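Long-range contact in WGR domain-containing protein (Bacteroides fragilis, PDB 2RA8), which is of unknown function but joins a WGR domain, a module often found in nucleic-acid-associated proteins, to leucine-rich repeats: residues 2-16 and 65-79. Residues are numbered along the deposited sequence; the frame is centred on the assembly and turned at random.
Sequences KRVFVFQDFKSQKFW and YVETLEEVAKEMKVE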
ATOM      1  N   LYS A   2       6.910 -32.837  -1.236  1.00 22.49           N
ATOM      2  CA  LYS A   2       6.175 -31.579  -1.226  1.00 19.40           C
ATOM      3  C   LYS A   2       5.628 -31.219   0.124  1.00 24.85           C
ATOM      4  O   LYS A   2       5.037 -32.046   0.824  1.00 20.75           O
ATOM      5  CB  LYS A   2       5.014 -31.618  -2.221  1.00 16.75           C
ATOM      6  CG  LYS A   2       4.164 -30.353  -2.215  1.00 19.54           C
ATOM      7  CD  LYS A   2       3.524 -30.093  -3.579  1.00 24.74           C
ATOM      8  CE  LYS A   2       2.534 -31.173  -3.981  1.00 29.96           C
ATOM      9  NZ  LYS A   2       1.849 -30.819  -5.269  1.00 36.44           N
ATOM     10  N   ARG A   3       5.848 -29.971   0.507  1.00 24.30           N
ATOM     11  CA  ARG A   3       5.331 -29.480   1.768  1.00 20.96           C
ATOM     12  C   ARG A   3       4.360 -28.393   1.424  1.00 25.04           C
ATOM     13  O   ARG A   3       4.691 -27.441   0.698  1.00 20.05           O
ATOM     14  CB  ARG A   3       6.467 -28.969   2.644  1.00 28.26           C
ATOM     15  CG  ARG A   3       7.342 -30.097   3.178  1.00 28.31           C
ATOM     16  CD  ARG A   3       7.725 -29.817   4.611  1.00 40.52           C
ATOM     17  NE  ARG A   3       9.066 -29.270   4.723  1.00 31.50           N
ATOM     18  CZ  ARG A   3       9.473 -28.473   5.706  1.00 24.58           C
ATOM     19  NH1 ARG A   3       8.637 -28.108   6.674  1.00 22.86           N
ATOM     20  NH2 ARG A   3      10.733 -28.062   5.734  1.00 20.51           N
ATOM     21  N   VAL A   4       3.137 -28.551   1.920  1.00 18.06           N
ATOM     22  CA  VAL A   4       2.052 -27.615   1.654  1.00 24.19           C
ATOM     23  C   VAL A   4       1.742 -26.704   2.820  1.00 24.75           C
ATOM     24  O   VAL A   4       1.664 -27.147   3.966  1.00 19.14           O
ATOM     25  CB  VAL A   4       0.780 -28.387   1.262  1.00 20.21           C
ATOM     26  CG1 VAL A   4      -0.296 -27.420   0.783  1.00 19.41           C
ATOM     27  CG2 VAL A   4       1.117 -29.404   0.174  1.00 21.84           C
ATOM     28  N   PHE A   5       1.552 -25.424   2.528  1.00 19.75           N
ATOM     29  CA  PHE A   5       1.250 -24.436   3.565  1.00 17.42           C
ATOM     30  C   PHE A   5       0.025 -23.624   3.198  1.00 16.63           C
ATOM     31  O   PHE A   5      -0.267 -23.425   2.016  1.00 23.91           O
ATOM     32  CB  PHE A   5       2.465 -23.509   3.782  1.00 17.76           C
ATOM     33  CG  PHE A   5       3.733 -24.244   4.139  1.00 25.58           C
ATOM     34  CD1 PHE A   5       4.447 -24.947   3.172  1.00 25.89           C
ATOM     35  CD2 PHE A   5       4.214 -24.228   5.442  1.00 16.28           C
ATOM     36  CE1 PHE A   5       5.623 -25.621   3.502  1.00 15.50           C
ATOM     37  CE2 PHE A   5       5.386 -24.902   5.780  1.00 22.03           C
ATOM     38  CZ  PHE A   5       6.090 -25.595   4.807  1.00 28.34           C
ATOM     39  N   VAL A   6      -0.693 -23.144   4.214  1.00 20.08           N
ATOM     40  CA  VAL A   6      -1.918 -22.379   4.016  1.00 19.48           C
ATOM     41  C   VAL A   6      -2.005 -21.115   4.861  1.00 18.62           C
ATOM     42  O   VAL A   6      -1.637 -21.116   6.035  1.00 18.27           O
ATOM     43  CB  VAL A   6      -3.151 -23.269   4.338  1.00 13.10           C
ATOM     44  CG1 VAL A   6      -4.428 -22.451   4.246  1.00 31.48           C
ATOM     45  CG2 VAL A   6      -3.200 -24.442   3.379  1.00 13.98           C
ATOM     46  N   PHE A   7      -2.497 -20.033   4.261  1.00 25.12           N
ATOM     47  CA  PHE A   7      -2.665 -18.763   4.969  1.00 15.01           C
ATOM     48  C   PHE A   7      -4.090 -18.287   4.807  1.00 23.14           C
ATOM     49  O   PHE A   7      -4.575 -18.154   3.679  1.00 20.41           O
ATOM     50  CB  PHE A   7      -1.726 -17.679   4.419  1.00 21.68           C
ATOM     51  CG  PHE A   7      -1.780 -16.389   5.195  1.00 25.52           C
ATOM     52  CD1 PHE A   7      -1.102 -16.263   6.402  1.00 27.63           C
ATOM     53  CD2 PHE A   7      -2.539 -15.317   4.742  1.00 37.39           C
ATOM     54  CE1 PHE A   7      -1.183 -15.091   7.147  1.00 35.94           C
ATOM     55  CE2 PHE A   7      -2.624 -14.140   5.483  1.00 31.60           C
ATOM     56  CZ  PHE A   7      -1.944 -14.032   6.684  1.00 27.97           C
ATOM     57  N   GLN A   8      -4.760 -18.004   5.923  1.00 21.74           N
ATOM     58  CA  GLN A   8      -6.154 -17.546   5.902  1.00 21.02           C
ATOM     59  C   GLN A   8      -6.509 -16.442   6.877  1.00 27.50           C
ATOM     60  O   GLN A   8      -6.311 -16.579   8.085  1.00 20.22           O
ATOM     61  CB  GLN A   8      -7.105 -18.707   6.207  1.00 21.73           C
ATOM     62  CG  GLN A   8      -7.313 -19.732   5.107  1.00 21.69           C
ATOM     63  CD  GLN A   8      -8.182 -20.874   5.583  1.00 27.16           C
ATOM     64  OE1 GLN A   8      -7.808 -21.600   6.505  1.00 30.91           O
ATOM     65  NE2 GLN A   8      -9.354 -21.035   4.972  1.00 24.27           N
ATOM     66  N   ASP A   9      -7.029 -15.336   6.356  1.00 19.27           N
ATOM     67  CA  ASP A   9      -7.505 -14.243   7.198  1.00 22.89           C
ATOM     68  C   ASP A   9      -8.667 -13.605   6.469  1.00 14.54           C
ATOM     69  O   ASP A   9      -9.172 -14.189   5.504  1.00 23.64           O
ATOM     70  CB  ASP A   9      -6.380 -13.236   7.558  1.00 20.17           C
ATOM     71  CG  ASP A   9      -5.872 -12.433   6.376  1.00 28.63           C
ATOM     72  OD1 ASP A   9      -6.368 -12.598   5.248  1.00 27.31           O
ATOM     73  OD2 ASP A   9      -4.954 -11.620   6.597  1.00 23.23           O
ATOM     74  N   PHE A  10      -9.125 -12.436   6.909  1.00 18.48           N
ATOM     75  CA  PHE A  10     -10.255 -11.787   6.248  1.00 16.91           C
ATOM     76  C   PHE A  10     -10.047 -11.566   4.752  1.00 19.52           C
ATOM     77  O   PHE A  10     -11.002 -11.619   3.972  1.00 27.12           O
ATOM     78  CB  PHE A  10     -10.563 -10.415   6.901  1.00 20.20           C
ATOM     79  CG  PHE A  10     -11.274 -10.494   8.233  1.00 19.22           C
ATOM     80  CD1 PHE A  10     -12.550 -11.043   8.331  1.00 19.68           C
ATOM     81  CD2 PHE A  10     -10.681  -9.968   9.382  1.00 28.84           C
ATOM     82  CE1 PHE A  10     -13.232 -11.063   9.554  1.00 12.54           C
ATOM     83  CE2 PHE A  10     -11.349  -9.984  10.606  1.00 20.39           C
ATOM     84  CZ  PHE A  10     -12.630 -10.533  10.691  1.00 23.19           C
ATOM     85  N   LYS A  11      -8.805 -11.330   4.337  1.00 20.02           N
ATOM     86  CA  LYS A  11      -8.518 -11.051   2.929  1.00 21.39           C
ATOM     87  C   LYS A  11      -7.860 -12.148   2.114  1.00 24.12           C
ATOM     88  O   LYS A  11      -8.129 -12.267   0.918  1.00 35.31           O
ATOM     89  CB  LYS A  11      -7.689  -9.780   2.827  1.00 26.98           C
ATOM     90  N   SER A  12      -6.996 -12.949   2.738  1.00 24.36           N
ATOM     91  CA  SER A  12      -6.302 -14.026   2.028  1.00 17.70           C
ATOM     92  C   SER A  12      -6.783 -15.406   2.364  1.00 19.66           C
ATOM     93  O   SER A  12      -6.959 -15.752   3.527  1.00 22.87           O
ATOM     94  CB  SER A  12      -4.798 -13.978   2.312  1.00 24.53           C
ATOM     95  OG  SER A  12      -4.243 -12.745   1.894  1.00 34.91           O
ATOM     96  N   GLN A  13      -6.981 -16.210   1.329  1.00 28.59           N
ATOM     97  CA  GLN A  13      -7.419 -17.593   1.473  1.00 24.50           C
ATOM     98  C   GLN A  13      -6.567 -18.299   0.440  1.00 25.78           C
ATOM     99  O   GLN A  13      -7.010 -18.561  -0.676  1.00 18.02           O
ATOM    100  CB  GLN A  13      -8.909 -17.715   1.127  1.00 21.89           C
ATOM    101  CG  GLN A  13      -9.830 -16.923   2.066  1.00 24.35           C
ATOM    102  CD  GLN A  13      -9.979 -17.589   3.434  1.00 19.95           C
ATOM    103  OE1 GLN A  13      -9.865 -16.938   4.479  1.00 21.27           O
ATOM    104  NE2 GLN A  13     -10.240 -18.892   3.428  1.00 20.63           N
ATOM    105  N   LYS A  14      -5.322 -18.587   0.797  1.00 23.80           N
ATOM    106  CA  LYS A  14      -4.423 -19.218  -0.150  1.00 21.96           C
ATOM    107  C   LYS A  14      -3.485 -20.272   0.371  1.00 27.01           C
ATOM    108  O   LYS A  14      -3.358 -20.473   1.583  1.00 17.49           O
ATOM    109  CB  LYS A  14      -3.622 -18.129  -0.887  1.00 22.06           C
ATOM    110  CG  LYS A  14      -3.219 -16.948  -0.038  1.00 19.66           C
ATOM    111  CD  LYS A  14      -2.584 -15.850  -0.901  1.00 21.32           C
ATOM    112  CE  LYS A  14      -2.352 -14.569  -0.114  1.00 54.76           C
ATOM    113  NZ  LYS A  14      -1.458 -14.788   1.053  1.00 65.50           N
ATOM    114  N   PHE A  15      -2.845 -20.968  -0.572  1.00 25.65           N
ATOM    115  CA  PHE A  15      -1.883 -22.023  -0.271  1.00 28.33           C
ATOM    116  C   PHE A  15      -0.591 -21.764  -0.995  1.00 26.12           C
ATOM    117  O   PHE A  15      -0.545 -21.049  -2.006  1.00 19.05           O
ATOM    118  CB  PHE A  15      -2.398 -23.415  -0.699  1.00 22.74           C
ATOM    119  CG  PHE A  15      -2.422 -23.621  -2.190  1.00 22.95           C
ATOM    120  CD1 PHE A  15      -3.443 -23.080  -2.965  1.00 17.81           C
ATOM    121  CD2 PHE A  15      -1.398 -24.315  -2.826  1.00 21.17           C
ATOM    122  CE1 PHE A  15      -3.440 -23.223  -4.351  1.00 25.24           C
ATOM    123  CE2 PHE A  15      -1.390 -24.461  -4.215  1.00 16.12           C
ATOM    124  CZ  PHE A  15      -2.414 -23.911  -4.974  1.00 22.26           C
ATOM    125  N   TRP A  16       0.467 -22.375  -0.478  1.00 24.09           N
ATOM    126  CA  TRP A  16       1.800 -22.253  -1.037  1.00 17.81           C
ATOM    127  C   TRP A  16       2.461 -23.577  -0.756  1.00 28.54           C
ATOM    128  O   TRP A  16       2.471 -24.033   0.389  1.00 20.56           O
ATOM    129  CB  TRP A  16       2.556 -21.111  -0.334  1.00 16.65           C
ATOM    130  CG  TRP A  16       3.973 -20.893  -0.792  1.00 22.81           C
ATOM    131  CD1 TRP A  16       4.393 -20.121  -1.843  1.00 26.03           C
ATOM    132  CD2 TRP A  16       5.153 -21.448  -0.199  1.00 14.16           C
ATOM    133  NE1 TRP A  16       5.768 -20.158  -1.937  1.00 20.37           N
ATOM    134  CE2 TRP A  16       6.258 -20.961  -0.945  1.00 19.33           C
ATOM    135  CE3 TRP A  16       5.384 -22.298   0.891  1.00 13.01           C
ATOM    136  CZ2 TRP A  16       7.578 -21.308  -0.632  1.00 21.25           C
ATOM    137  CZ3 TRP A  16       6.703 -22.644   1.204  1.00 14.06           C
ATOM    138  CH2 TRP A  16       7.784 -22.143   0.439  1.00 16.98           C
ATOM    139  N   TYR A  65       1.964 -18.524   7.445  1.00 25.26           N
ATOM    140  CA  TYR A  65       1.551 -19.719   6.718  1.00 22.69           C
ATOM    141  C   TYR A  65       1.674 -20.911   7.638  1.00 19.82           C
ATOM    142  O   TYR A  65       2.667 -21.050   8.354  1.00 28.25           O
ATOM    143  CB  TYR A  65       2.423 -19.909   5.483  1.00 21.48           C
ATOM    144  CG  TYR A  65       1.945 -19.126   4.290  1.00 20.53           C
ATOM    145  CD1 TYR A  65       1.137 -19.721   3.327  1.00 20.36           C
ATOM    146  CD2 TYR A  65       2.280 -17.783   4.136  1.00 17.81           C
ATOM    147  CE1 TYR A  65       0.682 -19.002   2.234  1.00 26.45           C
ATOM    148  CE2 TYR A  65       1.826 -17.054   3.051  1.00 27.64           C
ATOM    149  CZ  TYR A  65       1.031 -17.675   2.106  1.00 24.20           C
ATOM    150  OH  TYR A  65       0.594 -16.958   1.024  1.00 27.09           O
ATOM    151  N   VAL A  66       0.659 -21.769   7.640  1.00 19.16           N
ATOM    152  CA  VAL A  66       0.659 -22.953   8.495  1.00 22.06           C
ATOM    153  C   VAL A  66       0.768 -24.205   7.682  1.00 15.87           C
ATOM    154  O   VAL A  66      -0.053 -24.441   6.788  1.00 21.31           O
ATOM    155  CB  VAL A  66      -0.633 -23.037   9.333  1.00 24.17           C
ATOM    156  CG1 VAL A  66      -0.577 -24.257  10.258  1.00 23.23           C
ATOM    157  CG2 VAL A  66      -0.806 -21.757  10.140  1.00 24.21           C
ATOM    158  N   GLU A  67       1.770 -25.030   7.989  1.00 24.66           N
ATOM    159  CA  GLU A  67       1.962 -26.278   7.253  1.00 12.32           C
ATOM    160  C   GLU A  67       0.736 -27.142   7.412  1.00 19.65           C
ATOM    161  O   GLU A  67       0.266 -27.372   8.538  1.00 22.18           O
ATOM    162  CB  GLU A  67       3.202 -27.024   7.753  1.00 23.12           C
ATOM    163  CG  GLU A  67       3.760 -27.973   6.707  1.00 13.50           C
ATOM    164  CD  GLU A  67       5.150 -28.480   7.025  1.00 18.65           C
ATOM    165  OE1 GLU A  67       5.897 -27.785   7.753  1.00 21.05           O
ATOM    166  OE2 GLU A  67       5.499 -29.571   6.519  1.00 21.16           O
ATOM    167  N   THR A  68       0.226 -27.629   6.280  1.00 19.69           N
ATOM    168  CA  THR A  68      -0.996 -28.428   6.225  1.00 22.07           C
ATOM    169  C   THR A  68      -0.847 -29.642   5.323  1.00 22.18           C
ATOM    170  O   THR A  68      -0.214 -29.563   4.272  1.00 21.43           O
ATOM    171  CB  THR A  68      -2.160 -27.561   5.659  1.00 17.13           C
ATOM    172  OG1 THR A  68      -2.215 -26.311   6.358  1.00 24.41           O
ATOM    173  CG2 THR A  68      -3.488 -28.262   5.807  1.00 11.80           C
ATOM    174  N   LEU A  69      -1.433 -30.768   5.723  1.00 19.27           N
ATOM    175  CA  LEU A  69      -1.386 -31.976   4.902  1.00 16.80           C
ATOM    176  C   LEU A  69      -1.930 -31.655   3.536  1.00 23.39           C
ATOM    177  O   LEU A  69      -2.960 -30.985   3.414  1.00 16.50           O
ATOM    178  CB  LEU A  69      -2.245 -33.088   5.512  1.00 16.54           C
ATOM    179  CG  LEU A  69      -1.675 -33.807   6.735  1.00  9.74           C
ATOM    180  CD1 LEU A  69      -2.755 -34.721   7.348  1.00 16.23           C
ATOM    181  CD2 LEU A  69      -0.467 -34.619   6.312  1.00 21.41           C
ATOM    182  N   GLU A  70      -1.259 -32.145   2.497  1.00 15.78           N
ATOM    183  CA  GLU A  70      -1.697 -31.878   1.129  1.00 20.58           C
ATOM    184  C   GLU A  70      -3.138 -32.278   0.848  1.00 22.53           C
ATOM    185  O   GLU A  70      -3.884 -31.519   0.227  1.00 16.96           O
ATOM    186  CB  GLU A  70      -0.786 -32.581   0.130  1.00 31.20           C
ATOM    187  CG  GLU A  70      -0.769 -31.911  -1.229  1.00 33.56           C
ATOM    188  CD  GLU A  70       0.055 -32.669  -2.240  1.00 34.08           C
ATOM    189  OE1 GLU A  70       1.038 -33.329  -1.837  1.00 36.24           O
ATOM    190  OE2 GLU A  70      -0.274 -32.592  -3.442  1.00 40.53           O
ATOM    191  N   GLU A  71      -3.551 -33.458   1.302  1.00 23.24           N
ATOM    192  CA  GLU A  71      -4.919 -33.902   1.049  1.00 19.16           C
ATOM    193  C   GLU A  71      -5.933 -32.980   1.679  1.00 27.38           C
ATOM    194  O   GLU A  71      -7.032 -32.805   1.157  1.00 36.03           O
ATOM    195  CB  GLU A  71      -5.131 -35.339   1.550  1.00 24.92           C
ATOM    196  CG  GLU A  71      -5.154 -35.493   3.056  1.00 28.64           C
ATOM    197  CD  GLU A  71      -4.961 -36.941   3.477  1.00 29.05           C
ATOM    198  OE1 GLU A  71      -3.804 -37.418   3.466  1.00 28.31           O
ATOM    199  OE2 GLU A  71      -5.966 -37.604   3.798  1.00 25.50           O
ATOM    200  N   VAL A  72      -5.575 -32.381   2.808  1.00 26.59           N
ATOM    201  CA  VAL A  72      -6.475 -31.457   3.479  1.00 26.59           C
ATOM    202  C   VAL A  72      -6.542 -30.145   2.725  1.00 20.71           C
ATOM    203  O   VAL A  72      -7.628 -29.692   2.364  1.00 27.71           O
ATOM    204  CB  VAL A  72      -6.022 -31.210   4.931  1.00 25.71           C
ATOM    205  CG1 VAL A  72      -6.794 -30.053   5.542  1.00 19.25           C
ATOM    206  CG2 VAL A  72      -6.237 -32.474   5.746  1.00 16.45           C
ATOM    207  N   ALA A  73      -5.386 -29.534   2.472  1.00 23.48           N
ATOM    208  CA  ALA A  73      -5.341 -28.261   1.751  1.00 25.53           C
ATOM    209  C   ALA A  73      -6.021 -28.349   0.410  1.00 24.07           C
ATOM    210  O   ALA A  73      -6.703 -27.412  -0.012  1.00 30.59           O
ATOM    211  CB  ALA A  73      -3.891 -27.804   1.570  1.00 20.52           C
ATOM    212  N   LYS A  74      -5.832 -29.471  -0.279  1.00 27.61           N
ATOM    213  CA  LYS A  74      -6.442 -29.679  -1.590  1.00 34.38           C
ATOM    214  C   LYS A  74      -7.936 -29.553  -1.550  1.00 30.92           C
ATOM    215  O   LYS A  74      -8.545 -29.070  -2.495  1.00 31.12           O
ATOM    216  CB  LYS A  74      -6.110 -31.070  -2.140  1.00 32.87           C
ATOM    217  CG  LYS A  74      -4.778 -31.187  -2.850  1.00 38.08           C
ATOM    218  CD  LYS A  74      -4.607 -32.597  -3.402  1.00 40.17           C
ATOM    219  CE  LYS A  74      -3.280 -32.771  -4.129  1.00 47.20           C
ATOM    220  NZ  LYS A  74      -3.047 -34.197  -4.511  1.00 37.67           N
ATOM    221  N   GLU A  75      -8.549 -30.002  -0.462  1.00 26.19           N
ATOM    222  CA  GLU A  75      -9.997 -29.931  -0.357  1.00 32.20           C
ATOM    223  C   GLU A  75     -10.525 -28.689   0.323  1.00 31.34           C
ATOM    224  O   GLU A  75     -11.732 -28.492   0.393  1.00 25.33           O
ATOM    225  CB  GLU A  75     -10.528 -31.173   0.361  1.00 39.15           C
ATOM    226  CG  GLU A  75     -10.202 -32.469  -0.358  1.00 38.41           C
ATOM    227  CD  GLU A  75     -10.677 -32.466  -1.797  1.00 50.98           C
ATOM    228  OE1 GLU A  75     -11.876 -32.212  -2.029  1.00 49.78           O
ATOM    229  OE2 GLU A  75      -9.851 -32.718  -2.699  1.00 54.88           O
HETATM  230  N   MSE A  76      -9.638 -27.836   0.826  1.00 20.90           N
HETATM  231  CA  MSE A  76     -10.079 -26.617   1.495  1.00 26.14           C
HETATM  232  C   MSE A  76     -10.643 -25.611   0.520  1.00 28.90           C
HETATM  233  O   MSE A  76     -10.199 -25.519  -0.624  1.00 32.36           O
HETATM  234  CB  MSE A  76      -8.921 -25.980   2.275  1.00 25.65           C
HETATM  235  CG  MSE A  76      -8.520 -26.750   3.526  1.00 28.76           C
HETATM  236 SE   MSE A  76      -7.011 -25.941   4.473  1.00 46.36          SE
HETATM  237  CE  MSE A  76      -7.959 -24.482   5.325  1.00 47.03           C
ATOM    238  N   LYS A  77     -11.633 -24.847   0.972  1.00 33.69           N
ATOM    239  CA  LYS A  77     -12.268 -23.840   0.129  1.00 29.77           C
ATOM    240  C   LYS A  77     -12.147 -22.483   0.756  1.00 24.84           C
ATOM    241  O   LYS A  77     -11.876 -22.372   1.955  1.00 22.09           O
ATOM    242  CB  LYS A  77     -13.758 -24.163  -0.057  1.00 37.72           C
ATOM    243  CG  LYS A  77     -14.042 -25.546  -0.641  1.00 34.21           C
ATOM    244  CD  LYS A  77     -13.692 -25.623  -2.120  1.00 33.77           C
ATOM    245  CE  LYS A  77     -13.728 -27.064  -2.600  1.00 48.69           C
ATOM    246  NZ  LYS A  77     -15.001 -27.732  -2.203  1.00 52.21           N
ATOM    247  N   VAL A  78     -12.332 -21.440  -0.055  1.00 25.50           N
ATOM    248  CA  VAL A  78     -12.280 -20.064   0.439  1.00 25.28           C
ATOM    249  C   VAL A  78     -13.357 -19.935   1.494  1.00 23.96           C
ATOM    250  O   VAL A  78     -14.505 -20.302   1.257  1.00 24.32           O
ATOM    251  CB  VAL A  78     -12.574 -19.040  -0.689  1.00 21.54           C
ATOM    252  CG1 VAL A  78     -12.621 -17.633  -0.122  1.00 30.94           C
ATOM    253  CG2 VAL A  78     -11.498 -19.122  -1.769  1.00 22.40           C
ATOM    254  N   GLU A  79     -13.006 -19.436   2.674  1.00 24.91           N
ATOM    255  CA  GLU A  79     -14.012 -19.284   3.715  1.00 17.93           C
ATOM    256  C   GLU A  79     -14.117 -17.876   4.242  1.00 20.76           C
ATOM    257  O   GLU A  79     -14.638 -17.652   5.336  1.00 18.06           O
ATOM    258  CB  GLU A  79     -13.750 -20.265   4.874  1.00 23.99           C
ATOM    259  CG  GLU A  79     -12.471 -20.017   5.617  1.00 32.26           C
ATOM    260  CD  GLU A  79     -12.289 -20.961   6.788  1.00 41.00           C
ATOM    261  OE1 GLU A  79     -11.457 -20.646   7.666  1.00 33.61           O
ATOM    262  OE2 GLU A  79     -12.967 -22.013   6.829  1.00 29.56           O
TER
HETATM  263  O   HOH W   1       2.448 -30.451   3.658  1.00 21.55           O
HETATM  264  O   HOH W   2       0.108 -18.331  -1.860  1.00 34.69           O
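Arg-3 and Glu-67 form a salt bridge at the exposed edge of the sheet. NH1 of Arg-3 lies 3.0 Å from OE1 of Glu-67, which it meets on the syn side. The carboxylate is turned 44° from the guanidinium plane. Glu-67 has CG anti to the backbone N (chi1 -157°), which sets CG over one face of the Phe-5 ring as a CH-pi contact; the extended chain beyond then carries the carboxylate to Arg-3. A second salt bridge joins Lys-2 NZ to Glu-70 OE2 at 3.3 Å; Lys-74 shares that carboxylate oxygen.

Backbone bonds attach the short strand 66-67 antiparallel to strand 3-8. Val-6 and Val-66 are the hydrogen-bonded pair, and Thr-68 N bonds to Val-4 O at 2.8 Å. Val-66 O also accepts from Thr-68 OG1, which reaches it from the face opposite Val-6 N. Water 1 links Val-4 N to Thr-68 O.

Strand 66-67 thereby completes one edge of the five-stranded antiparallel sheet of the WGR domain. Through this edge strand the chain passes from one face of the sheet to the other: helix 46-62 packs on the face of Phe-5 and Trp-16, and helix 70-75 on the face of Val-4 and Val-6.

Tyr-65 lies across the hairpin on the face of Phe-5 and Trp-16. CB of Phe-7 sits over the centre of the Tyr-65 ring, 3.5 Å from the centroid, and Trp-16 CB touches CE1 of the same ring. The Tyr-65 OH accepts a hydrogen bond from Lys-14 NZ at 3.0 Å.

On the other face, Ala-73 CB packs against Val-4 CG1 and Val-6 CG2. The second methyl of Val-4, CG2, presses on Glu-70 CG at 3.4 Å. Farther along, CG1 of Val-78 rests against the aliphatic CG of Gln-13.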